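Local coordinates for protein aldehyde dehydrogenase (Bartonella henselae, PDB 3I44) that probably oxidises aldehydes to the corresponding carboxylic acids with a nicotinamide cofactor, as other members of the aldehyde dehydrogenase family do, at residues A[140-148]-A[154-162]; A[395-403]-A[422-430]. The protein carries 1 engineered substitution. One frame throughout, in Å; residues are numbered along the deposited sequence. Where two conformers were deposited one is given.

Contact 1. Residues A[140-148]-A[154-162]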
loop_
_atom_site.group_PDB
_atom_site.type_symbol
_atom_site.label_atom_id
_atom_site.label_comp_id
_atom_site.label_asym_id
_atom_site.label_seq_id
_atom_site.Cartn_x
_atom_site.Cartn_y
_atom_site.Cartn_z
ATOM N N LYS A 140 5.587 -23.626 1.942
ATOM C CA LYS A 140 6.266 -24.707 1.235
ATOM C C LYS A 140 6.370 -24.418 -0.266
ATOM O O LYS A 140 7.370 -24.756 -0.862
ATOM C CB LYS A 140 5.614 -26.067 1.570
ATOM C CG LYS A 140 6.169 -26.635 2.889
ATOM C CD LYS A 140 5.132 -27.388 3.775
ATOM C CE LYS A 140 4.968 -28.869 3.435
ATOM N NZ LYS A 140 3.873 -29.502 4.256
ATOM N N GLU A 141 5.399 -23.733 -0.857
ATOM C CA GLU A 141 5.512 -23.286 -2.250
ATOM C C GLU A 141 6.317 -21.998 -2.490
ATOM O O GLU A 141 6.549 -21.626 -3.632
ATOM C CB GLU A 141 4.113 -23.104 -2.870
ATOM C CG GLU A 141 3.268 -24.406 -2.890
ATOM C CD GLU A 141 3.989 -25.583 -3.575
ATOM O OE1 GLU A 141 3.978 -25.655 -4.836
ATOM O OE2 GLU A 141 4.572 -26.434 -2.854
ATOM N N PHE A 142 6.710 -21.297 -1.433
ATOM C CA PHE A 142 7.299 -19.964 -1.582
ATOM C C PHE A 142 8.789 -20.079 -1.538
ATOM O O PHE A 142 9.325 -20.889 -0.811
ATOM C CB PHE A 142 6.821 -19.077 -0.432
ATOM C CG PHE A 142 7.480 -17.745 -0.359
ATOM C CD1 PHE A 142 7.141 -16.743 -1.239
ATOM C CD2 PHE A 142 8.377 -17.460 0.667
ATOM C CE1 PHE A 142 7.747 -15.491 -1.148
ATOM C CE2 PHE A 142 8.977 -16.228 0.758
ATOM C CZ PHE A 142 8.651 -15.236 -0.155
ATOM N N SER A 143 9.472 -19.231 -2.284
ATOM C CA SER A 143 10.927 -19.124 -2.170
ATOM C C SER A 143 11.326 -17.663 -1.942
ATOM O O SER A 143 10.740 -16.780 -2.546
ATOM C CB SER A 143 11.596 -19.680 -3.422
ATOM O OG SER A 143 12.970 -19.385 -3.352
ATOM N N PHE A 144 12.330 -17.423 -1.094
ATOM C CA PHE A 144 12.792 -16.045 -0.792
ATOM C C PHE A 144 13.619 -15.405 -1.916
ATOM O O PHE A 144 13.918 -14.216 -1.871
ATOM C CB PHE A 144 13.550 -16.000 0.536
ATOM C CG PHE A 144 12.641 -16.098 1.729
ATOM C CD1 PHE A 144 12.193 -17.338 2.183
ATOM C CD2 PHE A 144 12.201 -14.952 2.375
ATOM C CE1 PHE A 144 11.343 -17.425 3.276
ATOM C CE2 PHE A 144 11.348 -15.036 3.477
ATOM C CZ PHE A 144 10.914 -16.281 3.921
ATOM N N GLN A 145 13.978 -16.196 -2.924
ATOM C CA GLN A 145 14.592 -15.682 -4.146
ATOM C C GLN A 145 13.927 -16.311 -5.329
ATOM O O GLN A 145 13.608 -17.508 -5.318
ATOM C CB GLN A 145 16.077 -16.046 -4.261
ATOM C CG GLN A 145 16.940 -15.818 -3.044
ATOM C CD GLN A 145 18.463 -16.000 -3.361
ATOM O OE1 GLN A 145 18.856 -16.256 -4.500
ATOM N NE2 GLN A 145 19.300 -15.868 -2.338
ATOM N N GLU A 146 13.766 -15.523 -6.370
ATOM C CA GLU A 146 13.320 -16.039 -7.627
ATOM C C GLU A 146 13.740 -15.136 -8.751
ATOM O O GLU A 146 14.298 -14.053 -8.530
ATOM C CB GLU A 146 11.812 -16.206 -7.629
ATOM C CG GLU A 146 11.000 -14.961 -7.424
ATOM C CD GLU A 146 9.617 -15.332 -6.875
ATOM O OE1 GLU A 146 9.500 -16.517 -6.442
ATOM O OE2 GLU A 146 8.683 -14.484 -6.839
ATOM N N ALA A 147 13.488 -15.592 -9.972
ATOM C CA ALA A 147 13.815 -14.791 -11.139
ATOM C C ALA A 147 13.056 -13.457 -11.059
ATOM O O ALA A 147 11.922 -13.398 -10.537
ATOM C CB ALA A 147 13.484 -15.542 -12.448
ATOM N N LEU A 148 13.702 -12.397 -11.548
ATOM C CA LEU A 148 13.106 -11.071 -11.594
ATOM C C LEU A 148 12.219 -10.955 -12.825
ATOM O O LEU A 148 11.105 -10.417 -12.754
ATOM C CB LEU A 148 14.194 -9.983 -11.598
ATOM C CG LEU A 148 13.690 -8.527 -11.522
ATOM C CD1 LEU A 148 12.957 -8.240 -10.216
ATOM C CD2 LEU A 148 14.847 -7.537 -11.747
ATOM N N GLN A 154 20.347 -13.698 -14.851
ATOM C CA GLN A 154 21.328 -12.793 -14.281
ATOM C C GLN A 154 20.744 -12.050 -13.050
ATOM O O GLN A 154 21.267 -12.120 -11.971
ATOM C CB GLN A 154 21.739 -11.809 -15.383
ATOM C CG GLN A 154 22.746 -10.791 -14.946
ATOM C CD GLN A 154 23.146 -9.844 -16.080
ATOM O OE1 GLN A 154 23.737 -10.284 -17.089
ATOM N NE2 GLN A 154 22.844 -8.533 -15.912
ATOM N N ALA A 155 19.655 -11.330 -13.268
ATOM C CA ALA A 155 18.980 -10.548 -12.246
ATOM C C ALA A 155 18.097 -11.475 -11.393
ATOM O O ALA A 155 17.619 -12.501 -11.860
ATOM C CB ALA A 155 18.139 -9.473 -12.911
ATOM N N ILE A 156 17.890 -11.098 -10.140
ATOM C CA ILE A 156 17.166 -11.895 -9.180
ATOM C C ILE A 156 16.258 -10.986 -8.316
ATOM O O ILE A 156 16.593 -9.799 -8.069
ATOM C CB ILE A 156 18.177 -12.687 -8.335
ATOM C CG1 ILE A 156 17.605 -14.017 -7.890
ATOM C CG2 ILE A 156 18.696 -11.890 -7.135
ATOM C CD1 ILE A 156 18.648 -14.902 -7.162
ATOM N N LEU A 157 15.110 -11.547 -7.899
ATOM C CA LEU A 157 14.213 -10.935 -6.924
ATOM C C LEU A 157 14.435 -11.580 -5.566
ATOM O O LEU A 157 14.479 -12.806 -5.437
ATOM C CB LEU A 157 12.760 -11.062 -7.381
ATOM C CG LEU A 157 11.647 -10.421 -6.526
ATOM C CD1 LEU A 157 11.633 -8.902 -6.699
ATOM C CD2 LEU A 157 10.260 -10.978 -6.883
ATOM N N HIS A 158 14.615 -10.752 -4.550
ATOM C CA HIS A 158 14.847 -11.211 -3.168
ATOM C C HIS A 158 13.716 -10.657 -2.320
ATOM O O HIS A 158 13.260 -9.525 -2.540
ATOM C CB HIS A 158 16.164 -10.680 -2.577
ATOM C CG HIS A 158 17.312 -11.640 -2.628
ATOM N ND1 HIS A 158 18.339 -11.612 -1.710
ATOM C CD2 HIS A 158 17.615 -12.629 -3.501
ATOM C CE1 HIS A 158 19.220 -12.551 -2.009
ATOM N NE2 HIS A 158 18.804 -13.182 -3.093
ATOM N N TYR A 159 13.232 -11.457 -1.367
ATOM C CA TYR A 159 12.243 -10.999 -0.395
ATOM C C TYR A 159 12.940 -10.879 0.944
ATOM O O TYR A 159 13.628 -11.833 1.382
ATOM C CB TYR A 159 11.065 -11.972 -0.258
ATOM C CG TYR A 159 10.165 -12.070 -1.480
ATOM C CD1 TYR A 159 9.077 -11.244 -1.619
ATOM C CD2 TYR A 159 10.442 -12.968 -2.501
ATOM C CE1 TYR A 159 8.276 -11.316 -2.720
ATOM C CE2 TYR A 159 9.649 -13.057 -3.613
ATOM C CZ TYR A 159 8.555 -12.232 -3.720
ATOM O OH TYR A 159 7.725 -12.285 -4.840
ATOM N N ASP A 160 12.757 -9.737 1.607
ATOM C CA ASP A 160 13.353 -9.478 2.940
ATOM C C ASP A 160 12.259 -9.174 3.987
ATOM O O ASP A 160 11.303 -8.437 3.695
ATOM C CB ASP A 160 14.238 -8.219 2.892
ATOM C CG ASP A 160 15.594 -8.430 2.200
ATOM O OD1 ASP A 160 16.231 -9.476 2.410
ATOM O OD2 ASP A 160 16.029 -7.469 1.515
ATOM N N ALA A 161 12.424 -9.687 5.201
ATOM C CA ALA A 161 11.568 -9.281 6.311
ATOM C C ALA A 161 11.402 -7.741 6.324
ATOM O O ALA A 161 12.392 -7.016 6.346
ATOM C CB ALA A 161 12.159 -9.757 7.626
ATOM N N ILE A 162 10.163 -7.255 6.312
ATOM C CA ILE A 162 9.923 -5.799 6.320
ATOM C C ILE A 162 10.526 -5.155 7.586
ATOM O O ILE A 162 10.998 -4.008 7.540
ATOM C CB ILE A 162 8.422 -5.437 6.098
ATOM C CG1 ILE A 162 8.300 -3.983 5.616
ATOM C CG2 ILE A 162 7.587 -5.689 7.362
ATOM C CD1 ILE A 162 6.904 -3.570 4.965
HETATM O O HOH W 1 15.757 -12.583 -13.629
#
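The ring of Phe142 turns its edge toward one face of Tyr159, with the two planes 61° apart. Its CZ comes within 3.7 Å of Tyr159 CD2. With CG anti to the backbone N (chi1 172°), Phe142 swings toward the opposite strand. It also places CE2 over the centre of the Phe144 ring, so three aromatic rings pack in series. Leu482 and Lys486 of helix 481-486 also touch Phe142. Strands 145-147 and 156-168 form an antiparallel beta hairpin, as in the oligomerisation arm of aldehyde dehydrogenases. Glu146 and Leu157 are its hydrogen-bonded pair: Leu157 N lies 2.7 Å from Glu146 O, and Glu146 N lies 3.0 Å from Leu157 O. Tyr159 N adds a bond to Phe144 O at 2.9 Å. On the Leu157 side of the sheet, Leu148 CD1 meets Leu157 CD1 at 3.8 Å, and Tyr467 of the second subunit packs on Leu157. Gln145 and His158 share the other face, where Trp497 touches both residues. Next to the exposed Ala147, water enters the contact: one water bridges Leu148 N (2.9 Å) and Ala155 O (2.6 Å).

Contact 2. Residues A[395-403]-A[422-430]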
loop_
_atom_site.group_PDB
_atom_site.type_symbol
_atom_site.label_atom_id
_atom_site.label_comp_id
_atom_site.label_asym_id
_atom_site.label_seq_id
_atom_site.Cartn_x
_atom_site.Cartn_y
_atom_site.Cartn_z
ATOM N N PRO A 395 -32.151 3.157 -0.625
ATOM C CA PRO A 395 -30.735 3.553 -0.573
ATOM C C PRO A 395 -30.365 4.669 0.404
ATOM O O PRO A 395 -29.222 4.719 0.859
ATOM C CB PRO A 395 -30.437 4.013 -2.015
ATOM C CG PRO A 395 -31.404 3.256 -2.865
ATOM C CD PRO A 395 -32.668 3.205 -2.014
ATOM N N HIS A 396 -31.296 5.569 0.733
ATOM C CA HIS A 396 -30.937 6.691 1.619
ATOM C C HIS A 396 -31.012 6.291 3.080
ATOM O O HIS A 396 -30.547 7.022 3.949
ATOM C CB HIS A 396 -31.867 7.895 1.376
ATOM C CG HIS A 396 -33.269 7.652 1.832
ATOM N ND1 HIS A 396 -34.266 7.245 0.971
ATOM C CD2 HIS A 396 -33.829 7.709 3.063
ATOM C CE1 HIS A 396 -35.384 7.069 1.652
ATOM N NE2 HIS A 396 -35.145 7.334 2.926
ATOM N N MET A 397 -31.598 5.137 3.384
ATOM C CA MET A 397 -31.812 4.786 4.784
ATOM C C MET A 397 -30.529 4.396 5.475
ATOM O O MET A 397 -29.634 3.799 4.873
ATOM C CB MET A 397 -32.827 3.666 4.912
ATOM C CG MET A 397 -34.192 4.024 4.361
ATOM S SD MET A 397 -35.327 2.640 4.558
ATOM C CE MET A 397 -36.861 3.434 4.004
ATOM N N ARG A 398 -30.433 4.729 6.752
ATOM C CA ARG A 398 -29.254 4.395 7.506
ATOM C C ARG A 398 -28.954 2.885 7.480
ATOM O O ARG A 398 -27.781 2.505 7.445
ATOM C CB ARG A 398 -29.360 4.864 8.960
ATOM C CG ARG A 398 -29.389 6.409 9.130
ATOM C CD ARG A 398 -29.362 6.790 10.625
ATOM N NE ARG A 398 -28.148 6.292 11.271
ATOM C CZ ARG A 398 -28.029 6.030 12.571
ATOM N NH1 ARG A 398 -29.044 6.212 13.413
ATOM N NH2 ARG A 398 -26.882 5.568 13.036
ATOM N N ILE A 399 -29.994 2.046 7.548
ATOM C CA ILE A 399 -29.791 0.590 7.622
ATOM C C ILE A 399 -29.230 0.045 6.308
ATOM O O ILE A 399 -28.619 -1.024 6.302
ATOM C CB ILE A 399 -31.085 -0.217 8.049
ATOM C CG1 ILE A 399 -32.311 0.115 7.176
ATOM C CG2 ILE A 399 -31.401 0.026 9.506
ATOM C CD1 ILE A 399 -33.546 -0.747 7.498
ATOM N N PHE A 400 -29.448 0.769 5.205
ATOM C CA PHE A 400 -28.846 0.428 3.920
ATOM C C PHE A 400 -27.362 0.813 3.880
ATOM O O PHE A 400 -26.555 0.096 3.303
ATOM C CB PHE A 400 -29.600 1.119 2.800
ATOM C CG PHE A 400 -29.171 0.722 1.395
ATOM C CD1 PHE A 400 -29.758 -0.353 0.754
ATOM C CD2 PHE A 400 -28.224 1.470 0.693
ATOM C CE1 PHE A 400 -29.410 -0.687 -0.531
ATOM C CE2 PHE A 400 -27.863 1.126 -0.602
ATOM C CZ PHE A 400 -28.478 0.052 -1.221
ATOM N N ARG A 401 -26.990 1.922 4.530
ATOM C CA ARG A 401 -25.651 2.498 4.332
ATOM C C ARG A 401 -24.650 2.125 5.384
ATOM O O ARG A 401 -23.461 2.007 5.084
ATOM C CB ARG A 401 -25.698 4.019 4.270
ATOM C CG ARG A 401 -26.620 4.544 3.252
ATOM C CD ARG A 401 -25.976 5.659 2.473
ATOM N NE ARG A 401 -26.599 5.675 1.165
ATOM C CZ ARG A 401 -26.044 5.297 0.016
ATOM N NH1 ARG A 401 -24.767 4.907 -0.087
ATOM N NH2 ARG A 401 -26.795 5.371 -1.066
ATOM N N GLU A 402 -25.105 1.957 6.611
ATOM C CA GLU A 402 -24.185 1.821 7.729
ATOM C C GLU A 402 -24.035 0.388 8.102
ATOM O O GLU A 402 -25.008 -0.384 8.078
ATOM C CB GLU A 402 -24.654 2.627 8.946
ATOM C CG GLU A 402 -24.525 4.121 8.760
ATOM C CD GLU A 402 -25.168 4.924 9.882
ATOM O OE1 GLU A 402 -25.046 4.565 11.071
ATOM O OE2 GLU A 402 -25.795 5.938 9.555
ATOM N N GLU A 403 -22.822 0.023 8.493
ATOM C CA GLU A 403 -22.576 -1.330 8.946
ATOM C C GLU A 403 -23.193 -1.444 10.332
ATOM O O GLU A 403 -22.827 -0.694 11.195
ATOM C CB GLU A 403 -21.089 -1.627 9.011
ATOM C CG GLU A 403 -20.808 -3.064 9.365
ATOM C CD GLU A 403 -19.331 -3.394 9.318
ATOM O OE1 GLU A 403 -18.532 -2.557 9.798
ATOM O OE2 GLU A 403 -18.982 -4.492 8.826
ATOM N N THR A 422 -26.281 -1.625 -9.710
ATOM C CA THR A 422 -26.254 -0.259 -9.205
ATOM C C THR A 422 -26.456 -0.246 -7.707
ATOM O O THR A 422 -25.695 0.367 -6.987
ATOM C CB THR A 422 -27.351 0.628 -9.898
ATOM O OG1 THR A 422 -27.088 0.689 -11.306
ATOM C CG2 THR A 422 -27.378 2.073 -9.300
ATOM N N LEU A 423 -27.501 -0.917 -7.248
ATOM C CA LEU A 423 -27.747 -1.060 -5.810
ATOM C C LEU A 423 -26.566 -1.715 -5.070
ATOM O O LEU A 423 -26.141 -1.227 -4.041
ATOM C CB LEU A 423 -29.023 -1.868 -5.562
ATOM C CG LEU A 423 -30.336 -1.154 -5.925
ATOM C CD1 LEU A 423 -31.486 -2.134 -6.146
ATOM C CD2 LEU A 423 -30.654 -0.116 -4.818
ATOM N N ALA A 424 -26.047 -2.820 -5.598
ATOM C CA ALA A 424 -24.917 -3.508 -4.944
ATOM C C ALA A 424 -23.701 -2.574 -4.822
ATOM O O ALA A 424 -22.980 -2.596 -3.810
ATOM C CB ALA A 424 -24.550 -4.786 -5.698
ATOM N N ASN A 425 -23.477 -1.741 -5.837
ATOM C CA ASN A 425 -22.334 -0.825 -5.838
ATOM C C ASN A 425 -22.575 0.517 -5.149
ATOM O O ASN A 425 -21.635 1.306 -5.056
ATOM C CB ASN A 425 -21.799 -0.546 -7.257
ATOM C CG ASN A 425 -21.113 -1.734 -7.852
ATOM O OD1 ASN A 425 -20.686 -2.649 -7.127
ATOM N ND2 ASN A 425 -21.009 -1.753 -9.178
ATOM N N ASP A 426 -23.778 0.746 -4.623
ATOM C CA ASP A 426 -24.106 2.007 -3.940
ATOM C C ASP A 426 -23.651 1.978 -2.473
ATOM O O ASP A 426 -24.436 1.842 -1.540
ATOM C CB ASP A 426 -25.596 2.307 -4.050
ATOM C CG ASP A 426 -25.969 3.621 -3.386
ATOM O OD1 ASP A 426 -25.054 4.418 -3.117
ATOM O OD2 ASP A 426 -27.170 3.839 -3.085
ATOM N N THR A 427 -22.348 2.066 -2.301
ATOM C CA THR A 427 -21.729 1.930 -1.003
ATOM C C THR A 427 -20.283 2.341 -1.171
ATOM O O THR A 427 -19.752 2.267 -2.286
ATOM C CB THR A 427 -21.780 0.469 -0.467
ATOM O OG1 THR A 427 -21.148 0.421 0.828
ATOM C CG2 THR A 427 -21.091 -0.585 -1.489
ATOM N N GLU A 428 -19.656 2.773 -0.082
ATOM C CA GLU A 428 -18.234 3.082 -0.091
ATOM C C GLU A 428 -17.404 1.837 0.283
ATOM O O GLU A 428 -16.176 1.833 0.151
ATOM C CB GLU A 428 -17.944 4.255 0.879
ATOM C CG GLU A 428 -18.450 5.656 0.398
ATOM C CD GLU A 428 -17.839 6.068 -0.950
ATOM O OE1 GLU A 428 -16.653 6.471 -0.988
ATOM O OE2 GLU A 428 -18.532 5.974 -1.987
ATOM N N TYR A 429 -18.083 0.793 0.743
ATOM C CA TYR A 429 -17.457 -0.453 1.146
ATOM C C TYR A 429 -17.289 -1.350 -0.081
ATOM O O TYR A 429 -17.777 -0.992 -1.165
ATOM C CB TYR A 429 -18.321 -1.168 2.164
ATOM C CG TYR A 429 -18.367 -0.547 3.545
ATOM C CD1 TYR A 429 -17.238 -0.500 4.332
ATOM C CD2 TYR A 429 -19.562 -0.049 4.074
ATOM C CE1 TYR A 429 -17.273 0.043 5.592
ATOM C CE2 TYR A 429 -19.610 0.515 5.320
ATOM C CZ TYR A 429 -18.470 0.563 6.084
ATOM O OH TYR A 429 -18.500 1.085 7.353
ATOM N N GLY A 430 -16.605 -2.488 0.088
ATOM C CA GLY A 430 -16.414 -3.454 -1.008
ATOM C C GLY A 430 -15.613 -4.651 -0.560
ATOM O O GLY A 430 -14.506 -4.904 -1.078
HETATM O O HOH W 2 -24.826 0.792 0.928
HETATM O O HOH W 3 -22.635 1.423 2.644
HETATM O O HOH W 4 -20.721 2.019 8.271
HETATM O O HOH W 5 -16.793 -0.090 9.429
#
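Arg401 reaches across to Asp426 and holds it in a salt bridge. The contact joins the short helix 398-401 to the C-terminal end of helix 417-425 and the turn after it. Strand 408-414 of the seven-stranded mixed sheet runs between these two helices in sequence. Asp426 is the centre of an inverse gamma turn. Its CG stands anti to the backbone N (chi1 -179°), which carries the carboxylate toward the arginine.

The guanidinium meets the carboxylate end-on, with the two planes 60° apart. NH1 and NH2 of Arg401 both bind Asp426 OD1, at 3.1 and 2.9 Å, and from the same face of the carboxylate. OD1 lies in the guanidinium plane. NH2 approaches it on the syn side, whereas NH1 comes from above the carboxylate plane. NH2 also makes a short but bent, weak bond to OD2. Arg401 NE makes a weak bond to Pro395 O in its own segment.

The Phe400 and Asp426 side chains cross at about a right angle, with Phe400 CE2 3.7 Å from Asp426 OD2. Pro395 CA sits over one face of the Phe400 ring, offset toward the rim. Pro395 CG also packs on Leu423 CD2, and Leu412 of strand 408-414 touches both Phe400 and Leu423.

Farther along, direct contact gives way to water. One water links Phe400 O to Asp426 O, and another links Arg401 O to Thr427 OG1. Thr427 OG1 also accepts from Tyr429 N in an ST turn. The Tyr429 ring turns an edge toward Arg401 O. Glu403 OE2 bonds to Gly273 N, while OE1 takes a water shared with Tyr429 OH. A different water lies in the plane of the Tyr429 ring, 2.6 Å from its OH and 2.9 Å from Glu403 N.

From the N terminus, the chain first reaches contact 1 at the end of helix 117-141. Contact 1 closes a tight loop, with five residues between its segments. Strand 156-168 then runs on from the hairpin into a seven-stranded mixed sheet. More than 230 residues later contact 2 opens. It closes a longer loop of 18 residues, which includes all of strand 408-414 in the other seven-stranded sheet. The two neither nest nor cross. The centres of contact 1 and contact 2 are about 41 Å apart, their nearest atoms about 22 Å. Contact 1 ties a projecting hairpin to the C-terminal strand and meets the second subunit. Contact 2 joins two helices within one chain and touches no other protein chain.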